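Long-range contacts in putative protein-disulfide isomerase (Pseudomonas syringae pv. tomato, PDB 3GN3), which is of unknown function but belongs to the DsbA family and may catalyse the formation or exchange of protein disulfide bonds: residues F21-C26 with L54-W59; P58-S63 with E100-G105; K84-A89 with S123-A128; S63-R68 with E129-P134. One frame throughout, in Å; residues are numbered along the deposited sequence.

Contact 1. Residues F21-C26 with L54-W59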
# COMPACT_ATOMS: atom_id res chain seq x y z
N PHE A 21 -5.59 3.97 14.28
CA PHE A 21 -6.19 4.83 13.28
C PHE A 21 -7.65 4.96 13.61
O PHE A 21 -8.37 3.97 13.67
CB PHE A 21 -5.99 4.27 11.86
CG PHE A 21 -4.58 4.38 11.36
CD1 PHE A 21 -4.19 5.46 10.58
CD2 PHE A 21 -3.61 3.42 11.73
CE1 PHE A 21 -2.86 5.60 10.12
CE2 PHE A 21 -2.28 3.53 11.29
CZ PHE A 21 -1.90 4.63 10.48
N LEU A 22 -8.09 6.19 13.84
CA LEU A 22 -9.44 6.42 14.31
C LEU A 22 -10.18 7.42 13.42
O LEU A 22 -9.63 8.45 13.03
CB LEU A 22 -9.43 6.91 15.77
CG LEU A 22 -8.81 6.03 16.87
CD1 LEU A 22 -8.55 6.86 18.15
CD2 LEU A 22 -9.67 4.78 17.19
N GLU A 23 -11.42 7.07 13.09
CA GLU A 23 -12.36 8.03 12.52
C GLU A 23 -13.19 8.56 13.70
O GLU A 23 -13.90 7.78 14.35
CB GLU A 23 -13.23 7.36 11.43
CG GLU A 23 -14.61 8.00 11.15
CD GLU A 23 -14.54 9.47 10.71
OE1 GLU A 23 -13.85 9.77 9.70
OE2 GLU A 23 -15.21 10.31 11.37
N PRO A 24 -13.11 9.87 13.97
CA PRO A 24 -13.72 10.46 15.19
C PRO A 24 -15.22 10.23 15.37
O PRO A 24 -15.71 10.27 16.51
CB PRO A 24 -13.44 11.96 15.05
CG PRO A 24 -12.38 12.07 13.97
CD PRO A 24 -12.56 10.90 13.07
N THR A 25 -15.94 9.99 14.28
CA THR A 25 -17.39 9.75 14.38
C THR A 25 -17.78 8.31 14.06
O THR A 25 -18.95 8.03 13.74
CB THR A 25 -18.22 10.70 13.47
OG1 THR A 25 -17.84 10.52 12.09
CG2 THR A 25 -18.01 12.14 13.86
N CYS A 26 -16.83 7.39 14.12
CA CYS A 26 -17.11 5.98 13.82
C CYS A 26 -17.36 5.21 15.12
O CYS A 26 -16.58 5.30 16.05
CB CYS A 26 -15.96 5.39 13.00
SG CYS A 26 -15.61 3.60 13.22
N LEU A 54 -5.45 10.03 12.52
CA LEU A 54 -6.83 10.31 12.15
C LEU A 54 -7.15 9.73 10.78
O LEU A 54 -6.53 10.07 9.76
CB LEU A 54 -7.08 11.82 12.24
CG LEU A 54 -6.81 12.37 13.65
CD1 LEU A 54 -6.81 13.88 13.65
CD2 LEU A 54 -7.78 11.82 14.70
N GLN A 55 -8.10 8.81 10.76
CA GLN A 55 -8.52 8.12 9.54
C GLN A 55 -9.84 8.72 9.13
O GLN A 55 -10.90 8.27 9.58
CB GLN A 55 -8.68 6.62 9.82
CG GLN A 55 -9.35 5.79 8.69
CD GLN A 55 -8.41 5.49 7.54
OE1 GLN A 55 -7.32 6.08 7.45
NE2 GLN A 55 -8.80 4.57 6.67
N SER A 56 -9.79 9.76 8.30
CA SER A 56 -11.00 10.42 7.84
C SER A 56 -11.76 9.56 6.81
O SER A 56 -11.22 9.24 5.76
CB SER A 56 -10.62 11.78 7.25
OG SER A 56 -11.76 12.53 6.90
N GLN A 57 -12.99 9.15 7.10
CA GLN A 57 -13.76 8.29 6.18
C GLN A 57 -14.75 9.12 5.35
O GLN A 57 -15.62 9.79 5.92
CB GLN A 57 -14.51 7.19 6.94
CG GLN A 57 -13.67 6.37 7.94
CD GLN A 57 -12.80 5.32 7.28
OE1 GLN A 57 -12.18 5.56 6.24
NE2 GLN A 57 -12.73 4.15 7.89
N PRO A 58 -14.64 9.07 4.00
CA PRO A 58 -15.46 9.93 3.12
C PRO A 58 -16.95 9.66 3.22
O PRO A 58 -17.76 10.55 2.91
CB PRO A 58 -14.95 9.62 1.71
CG PRO A 58 -13.58 9.09 1.91
CD PRO A 58 -13.63 8.32 3.22
N TRP A 59 -17.33 8.46 3.66
CA TRP A 59 -18.75 8.20 3.92
C TRP A 59 -19.24 8.75 5.27
O TRP A 59 -20.44 8.74 5.55
CB TRP A 59 -19.12 6.72 3.72
CG TRP A 59 -18.41 5.78 4.67
CD1 TRP A 59 -18.90 5.27 5.83
CD2 TRP A 59 -17.09 5.24 4.51
NE1 TRP A 59 -17.98 4.44 6.42
CE2 TRP A 59 -16.85 4.40 5.63
CE3 TRP A 59 -16.09 5.38 3.54
CZ2 TRP A 59 -15.64 3.71 5.82
CZ3 TRP A 59 -14.87 4.67 3.73
CH2 TRP A 59 -14.67 3.85 4.86
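Parallel strands 16-22 and 48-54 of a thioredoxin-like sheet, joined by a beta-alpha-beta crossover, end side by side here, L22 bridging L54. Q55 N gives a nearly straight hydrogen bond (166°) to L22 O at 2.8 Å. F21 CB and Q55 CB meet at 4.1 Å. Past the last bridge, the E23 side chain takes up a main-chain N-H of the neighbouring segment. Its CG is anti to the backbone N (chi1 155°) and the chain bends at chi2, which brings E23 OE1 to Q57 N at 2.8 Å on the anti side of the carboxylate. T25 N and T25 OG1 reach E23 OE2 from opposite faces of the carboxylate plane, bracing the type I turn E23-C26. A glutamate suits this place because each of its oxygens can accept from two donors, S63 OG joining Q57 N on OE1. E23 CB also rests on Q57 CG, 3.7 Å away. The amides of Q55 and Q57 both reach H153 O through NE2, and Q57 OE1 binds R148 of the second subunit. C26 N-caps helix 27-33, the position where DsbA relatives carry a redox cysteine. Helix 137-150 packs on F21 and Q55, and helix 63-73 on P24 and L54.

Contact 2. Residues P58-S63 with E100-G105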
# COMPACT_ATOMS: atom_id res chain seq x y z
N PRO A 58 -14.64 9.07 4.00
CA PRO A 58 -15.46 9.93 3.12
C PRO A 58 -16.95 9.66 3.22
O PRO A 58 -17.76 10.55 2.91
CB PRO A 58 -14.95 9.62 1.71
CG PRO A 58 -13.58 9.09 1.91
CD PRO A 58 -13.63 8.32 3.22
N TRP A 59 -17.33 8.46 3.66
CA TRP A 59 -18.75 8.20 3.92
C TRP A 59 -19.24 8.75 5.27
O TRP A 59 -20.44 8.74 5.55
CB TRP A 59 -19.12 6.72 3.72
CG TRP A 59 -18.41 5.78 4.67
CD1 TRP A 59 -18.90 5.27 5.83
CD2 TRP A 59 -17.09 5.24 4.51
NE1 TRP A 59 -17.98 4.44 6.42
CE2 TRP A 59 -16.85 4.40 5.63
CE3 TRP A 59 -16.09 5.38 3.54
CZ2 TRP A 59 -15.64 3.71 5.82
CZ3 TRP A 59 -14.87 4.67 3.73
CH2 TRP A 59 -14.67 3.85 4.86
N HIS A 60 -18.33 9.25 6.10
CA HIS A 60 -18.69 10.09 7.25
C HIS A 60 -18.55 11.58 6.81
O HIS A 60 -17.47 12.16 6.91
CB HIS A 60 -17.78 9.76 8.45
CG HIS A 60 -18.07 8.42 9.06
ND1 HIS A 60 -18.53 8.28 10.35
CD2 HIS A 60 -17.99 7.17 8.55
CE1 HIS A 60 -18.73 7.00 10.61
NE2 HIS A 60 -18.41 6.30 9.54
N MET A 61 -19.64 12.17 6.32
CA MET A 61 -19.57 13.41 5.50
C MET A 61 -19.06 14.68 6.21
O MET A 61 -18.51 15.58 5.56
CB MET A 61 -20.88 13.66 4.74
CG MET A 61 -21.09 12.70 3.53
SD MET A 61 -22.67 12.74 2.61
CE MET A 61 -23.91 12.48 3.88
N PHE A 62 -19.17 14.74 7.53
CA PHE A 62 -18.57 15.86 8.25
C PHE A 62 -17.18 15.54 8.81
O PHE A 62 -16.65 16.29 9.64
CB PHE A 62 -19.51 16.43 9.33
CG PHE A 62 -20.38 17.56 8.85
CD1 PHE A 62 -21.76 17.50 8.97
CD2 PHE A 62 -19.82 18.69 8.25
CE1 PHE A 62 -22.59 18.55 8.52
CE2 PHE A 62 -20.63 19.75 7.79
CZ PHE A 62 -22.02 19.67 7.92
N SER A 63 -16.56 14.46 8.33
CA SER A 63 -15.29 14.02 8.88
C SER A 63 -14.20 15.06 8.68
O SER A 63 -13.41 15.33 9.60
CB SER A 63 -14.87 12.69 8.27
OG SER A 63 -13.61 12.28 8.77
N GLU A 100 -27.83 9.69 9.50
CA GLU A 100 -28.55 8.44 9.50
C GLU A 100 -28.23 7.68 8.22
O GLU A 100 -28.38 8.22 7.11
CB GLU A 100 -30.07 8.65 9.69
N HIS A 101 -27.78 6.44 8.37
CA HIS A 101 -27.32 5.60 7.25
C HIS A 101 -26.27 6.30 6.39
O HIS A 101 -26.25 6.13 5.17
CB HIS A 101 -28.49 5.17 6.36
CG HIS A 101 -29.59 4.47 7.10
ND1 HIS A 101 -29.45 3.22 7.66
CD2 HIS A 101 -30.87 4.85 7.35
CE1 HIS A 101 -30.58 2.85 8.23
NE2 HIS A 101 -31.47 3.82 8.05
N HIS A 102 -25.41 7.10 7.02
CA HIS A 102 -24.44 7.95 6.32
C HIS A 102 -25.08 8.75 5.17
O HIS A 102 -24.42 9.03 4.18
CB HIS A 102 -23.27 7.12 5.77
CG HIS A 102 -22.69 6.12 6.73
ND1 HIS A 102 -21.99 6.48 7.86
CD2 HIS A 102 -22.65 4.77 6.68
CE1 HIS A 102 -21.58 5.39 8.49
NE2 HIS A 102 -21.96 4.34 7.79
N ALA A 103 -26.35 9.10 5.30
CA ALA A 103 -27.11 9.71 4.19
C ALA A 103 -27.98 10.88 4.62
O ALA A 103 -27.98 11.93 3.96
CB ALA A 103 -27.98 8.66 3.52
N GLY A 104 -28.71 10.71 5.72
CA GLY A 104 -29.74 11.67 6.12
C GLY A 104 -29.74 12.16 7.56
O GLY A 104 -28.76 12.00 8.29
N GLY A 105 -30.86 12.76 7.95
CA GLY A 105 -31.06 13.32 9.29
C GLY A 105 -30.74 14.81 9.37
O GLY A 105 -30.32 15.43 8.38
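W59 meets the H102 imidazole in a T-shaped pair: the five-membered ring of the indole turns its edge to the imidazole face, the planes stand at 85°, and W59 CD1 lies 3.7 Å above the centre of the H102 ring. The two side chains run alongside each other in the same direction. The first torsion of W59 (chi1 63°) tucks CG between its backbone N and carbonyl carbon, which holds the indole beside its own main chain, where W59 O also touches H102 CB at 3.3 Å. H60 completes the group: its NE2 comes within 3.5 Å of H102 CE1, the rings inclined at 51°. M61 adds a flexible apolar arm whose CE reaches H102 O at 3.5 Å.

A second shell steadies these rings. H102 ND1 is hydrogen-bonded to E98 OE2, and H60 ND1 to T25 OG1; each imidazole thus has a polar partner that would help fix its rotation. K141 of the second subunit makes a cation-pi contact with W59, an indole being well suited to hold a cation on one side and an imidazole at its edge. The H102 backbone is placed by a classic beta bulge in which A103 N and G104 N, both 2.9 Å away, bond to E100 O. The result is an aromatic cluster of W59, H60 and H102, joining the loop that leaves the thioredoxin-like sheet to the long loop of the helical insertion that marks the DsbA family.

Contact 3. Residues K84-A89 with S123-A128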
# COMPACT_ATOMS: atom_id res chain seq x y z
N LYS A 84 -7.55 15.83 22.48
CA LYS A 84 -8.23 14.73 23.15
C LYS A 84 -9.60 15.18 23.68
O LYS A 84 -10.60 14.47 23.50
CB LYS A 84 -7.34 14.16 24.25
CG LYS A 84 -7.92 12.94 24.94
CD LYS A 84 -7.29 12.75 26.33
CE LYS A 84 -8.05 11.69 27.15
NZ LYS A 84 -7.85 11.93 28.61
N ALA A 85 -9.66 16.37 24.28
CA ALA A 85 -10.94 16.98 24.66
C ALA A 85 -11.94 17.01 23.48
O ALA A 85 -13.11 16.59 23.63
CB ALA A 85 -10.71 18.36 25.22
N VAL A 86 -11.48 17.49 22.32
CA VAL A 86 -12.34 17.53 21.12
C VAL A 86 -12.80 16.13 20.66
O VAL A 86 -14.00 15.94 20.39
CB VAL A 86 -11.72 18.33 19.91
CG1 VAL A 86 -12.56 18.13 18.63
CG2 VAL A 86 -11.59 19.83 20.25
N MET A 87 -11.87 15.17 20.60
CA MET A 87 -12.22 13.76 20.27
C MET A 87 -13.26 13.21 21.27
O MET A 87 -14.26 12.63 20.86
CB MET A 87 -11.00 12.84 20.16
CG MET A 87 -10.11 13.16 18.97
SD MET A 87 -8.92 11.87 18.58
CE MET A 87 -7.43 12.51 19.19
N THR A 88 -13.03 13.45 22.56
CA THR A 88 -13.97 13.04 23.61
C THR A 88 -15.35 13.65 23.42
O THR A 88 -16.36 12.96 23.55
CB THR A 88 -13.46 13.39 25.03
OG1 THR A 88 -12.15 12.84 25.22
CG2 THR A 88 -14.44 12.86 26.10
N ALA A 89 -15.40 14.95 23.12
CA ALA A 89 -16.70 15.62 22.93
C ALA A 89 -17.46 15.04 21.73
O ALA A 89 -18.69 14.81 21.80
CB ALA A 89 -16.54 17.13 22.82
N SER A 123 -16.85 20.68 24.08
CA SER A 123 -15.49 20.57 24.59
C SER A 123 -15.13 21.76 25.49
O SER A 123 -14.12 21.72 26.19
CB SER A 123 -14.47 20.44 23.45
OG SER A 123 -14.27 21.67 22.78
N GLY A 124 -15.93 22.82 25.42
CA GLY A 124 -15.58 24.10 26.04
C GLY A 124 -14.27 24.71 25.54
O GLY A 124 -13.55 25.37 26.30
N LEU A 125 -13.94 24.48 24.27
CA LEU A 125 -12.74 25.11 23.68
C LEU A 125 -13.13 26.06 22.55
O LEU A 125 -14.15 25.86 21.88
CB LEU A 125 -11.77 24.06 23.15
CG LEU A 125 -10.93 23.21 24.10
CD1 LEU A 125 -10.31 22.04 23.32
CD2 LEU A 125 -9.86 24.04 24.77
N ALA A 126 -12.32 27.08 22.35
CA ALA A 126 -12.53 28.04 21.27
C ALA A 126 -11.68 27.57 20.09
O ALA A 126 -10.45 27.48 20.20
CB ALA A 126 -12.13 29.43 21.72
N LEU A 127 -12.33 27.24 18.98
CA LEU A 127 -11.64 26.56 17.88
C LEU A 127 -11.62 27.32 16.56
O LEU A 127 -10.63 27.23 15.82
CB LEU A 127 -12.24 25.17 17.66
CG LEU A 127 -12.10 24.19 18.82
CD1 LEU A 127 -13.02 23.01 18.62
CD2 LEU A 127 -10.65 23.76 19.03
N ALA A 128 -12.70 28.06 16.30
CA ALA A 128 -12.89 28.80 15.04
C ALA A 128 -11.62 29.49 14.57
O ALA A 128 -11.18 29.26 13.44
CB ALA A 128 -14.04 29.81 15.15
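S123 OG is held by its own backbone surroundings while V86 CG2 lies against it at 4.1 Å across the contact. The hydroxyl bonds to I119 O, one turn back in helix 112-123, and receives a weak bond from L125 N at 3.2 Å. With OG set between the backbone N and the carbonyl carbon (chi1 74°), it can serve the helix end and the chain leaving it, and a polar group is satisfied beside an apolar neighbour. A serine is small enough for this place: its CB sits 4.0 Å from A89 CB, and the alanine methyl also touches S123 N at 3.8 Å. G124 follows with positive phi, a conformation glycine adopts without strain, and turns the chain out of the helix.

The rest is hydrocarbon packing. V86 presents CG2, the branch anti to its carbonyl carbon, to two leucines at once. L127 CD1 meets that methyl tip to tip at 3.8 Å, whereas L125 comes in at a slant and places its CD1 4.0 Å away. L125 CD1 also reaches A85 CB at 4.2 Å. Small alanines and a beta-branched valine give helix 79-92 a low surface on which the longer leucines can lie.

E120 OE1 bonds to L127 N and A128 N at the start of helix 128-132. Helix 63-73 closes the apolar side through I70 and A73, I119 of helix 112-123 packs on V86 and L127, and L76 lies against both leucines.

Contact 4. Residues S63-R68 with E129-P134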
# COMPACT_ATOMS: atom_id res chain seq x y z
N SER A 63 -16.56 14.46 8.33
CA SER A 63 -15.29 14.02 8.88
C SER A 63 -14.20 15.06 8.68
O SER A 63 -13.41 15.33 9.60
CB SER A 63 -14.87 12.69 8.27
OG SER A 63 -13.61 12.28 8.77
N GLY A 64 -14.13 15.63 7.48
CA GLY A 64 -13.11 16.64 7.17
C GLY A 64 -13.15 17.87 8.08
O GLY A 64 -12.10 18.37 8.51
N VAL A 65 -14.36 18.33 8.38
CA VAL A 65 -14.55 19.45 9.30
C VAL A 65 -14.05 19.02 10.67
O VAL A 65 -13.19 19.68 11.27
CB VAL A 65 -16.04 19.85 9.42
CG1 VAL A 65 -16.21 20.95 10.46
CG2 VAL A 65 -16.60 20.27 8.09
N ILE A 66 -14.57 17.89 11.14
CA ILE A 66 -14.25 17.37 12.47
C ILE A 66 -12.77 17.05 12.65
O ILE A 66 -12.18 17.42 13.66
CB ILE A 66 -15.16 16.18 12.85
CG1 ILE A 66 -16.61 16.65 12.94
CG2 ILE A 66 -14.69 15.53 14.17
CD1 ILE A 66 -17.66 15.54 12.87
N VAL A 67 -12.16 16.40 11.67
CA VAL A 67 -10.72 16.11 11.75
C VAL A 67 -9.91 17.41 11.84
O VAL A 67 -8.96 17.50 12.64
CB VAL A 67 -10.21 15.20 10.56
CG1 VAL A 67 -8.68 15.15 10.51
CG2 VAL A 67 -10.78 13.79 10.68
N ARG A 68 -10.27 18.41 11.02
CA ARG A 68 -9.61 19.72 11.07
C ARG A 68 -9.73 20.35 12.48
O ARG A 68 -8.74 20.85 13.02
CB ARG A 68 -10.15 20.65 9.97
CG ARG A 68 -9.24 21.86 9.68
CD ARG A 68 -9.78 22.75 8.55
NE ARG A 68 -9.09 24.04 8.47
CZ ARG A 68 -7.92 24.25 7.86
NH1 ARG A 68 -7.30 23.26 7.23
NH2 ARG A 68 -7.36 25.46 7.88
N GLU A 129 -11.02 30.31 15.41
CA GLU A 129 -9.84 31.02 14.96
C GLU A 129 -8.77 30.05 14.51
O GLU A 129 -8.30 30.16 13.38
CB GLU A 129 -9.29 31.98 16.01
CG GLU A 129 -8.18 32.83 15.44
CD GLU A 129 -7.57 33.78 16.46
OE1 GLU A 129 -8.32 34.31 17.32
OE2 GLU A 129 -6.34 34.02 16.37
N ALA A 130 -8.41 29.10 15.38
CA ALA A 130 -7.39 28.10 15.09
C ALA A 130 -7.72 27.27 13.84
O ALA A 130 -6.83 26.93 13.07
CB ALA A 130 -7.17 27.20 16.29
N PHE A 131 -9.00 26.97 13.66
CA PHE A 131 -9.52 26.26 12.50
C PHE A 131 -9.21 26.98 11.19
O PHE A 131 -8.98 26.33 10.16
CB PHE A 131 -11.03 26.11 12.65
CG PHE A 131 -11.71 25.35 11.54
CD1 PHE A 131 -12.05 24.00 11.72
CD2 PHE A 131 -12.08 25.98 10.35
CE1 PHE A 131 -12.72 23.30 10.71
CE2 PHE A 131 -12.73 25.29 9.34
CZ PHE A 131 -13.06 23.95 9.51
N ALA A 132 -9.19 28.32 11.24
CA ALA A 132 -8.95 29.17 10.07
C ALA A 132 -7.47 29.25 9.66
O ALA A 132 -7.16 29.61 8.52
CB ALA A 132 -9.52 30.55 10.29
N ASN A 133 -6.56 28.90 10.56
CA ASN A 133 -5.13 28.88 10.23
C ASN A 133 -4.84 28.06 8.95
O ASN A 133 -5.06 26.83 8.93
CB ASN A 133 -4.32 28.37 11.42
CG ASN A 133 -2.88 28.05 11.07
OD1 ASN A 133 -2.30 28.64 10.15
ND2 ASN A 133 -2.28 27.10 11.82
N PRO A 134 -4.35 28.72 7.88
CA PRO A 134 -4.22 28.01 6.61
C PRO A 134 -3.09 26.98 6.62
O PRO A 134 -3.09 26.08 5.77
CB PRO A 134 -3.97 29.12 5.59
CG PRO A 134 -3.37 30.23 6.35
CD PRO A 134 -3.87 30.11 7.78
O HOH W 1 -5.47 24.97 5.83
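R68 and F131 make the tight part of this contact, the arginine laying its aliphatic chain across the phenyl face. R68 CD sits 3.8 Å from the F131 ring centroid, a CH-pi contact only 19° off the ring normal. With CG anti to the backbone N (chi1 -163°) and the chain extended to NE, the side chain climbs away from the ring, and the guanidinium stands above the same face, nearly perpendicular to it, where it meets the main-chain oxygen of F131. There two nitrogens grip one oxygen side-on: R68 NE to F131 O at 2.8 Å and R68 NH2 to the same F131 O at 2.9 Å. Both bonds are bent, as expected when neighbouring N-H groups share an acceptor. V65 finishes the inner side, its O lying in plane at the ring edge, 3.7 Å from F131 CE1, and its CG1 touching the same carbon at 4.2 Å.

Outward, toward N133 and P134, side-chain packing gives way to water. R68 NH2 donates to water 1 at 2.8 Å, and that water donates in turn to P134 O at 2.6 Å. A103 of the second subunit packs on both R68 and F131, while H101 of that subunit lies on the more exposed P134.

An arginine thus serves two needs here, hydrocarbon for the aromatic face and directed N-H groups for the main chain. The partial negative charge of F131 O, which takes two N-H groups, probably stabilises the guanidinium charge locally.

From the N terminus, contact 1 closes first, bringing the ends of strands 16-22 and 48-54 together over two intervening helices. Contact 2 starts on the same connection, sharing P58 and W59 with contact 1, and closes at the loop 100-105. Contact 4 opens at S63, the last residue of contact 2's first segment, and runs to 129-134, enclosing contact 3, which joins helix 79-92 to the chain after helix 112-123. Contact 2 crosses both contacts 3 and 4. S63 OG reaches E23 and S56 of contact 1, joining the start of helix 63-73 to the ends of two inner strands; contact 2 brings in the 100-105 loop. Contacts 1, 2 and 4 also touch the second subunit.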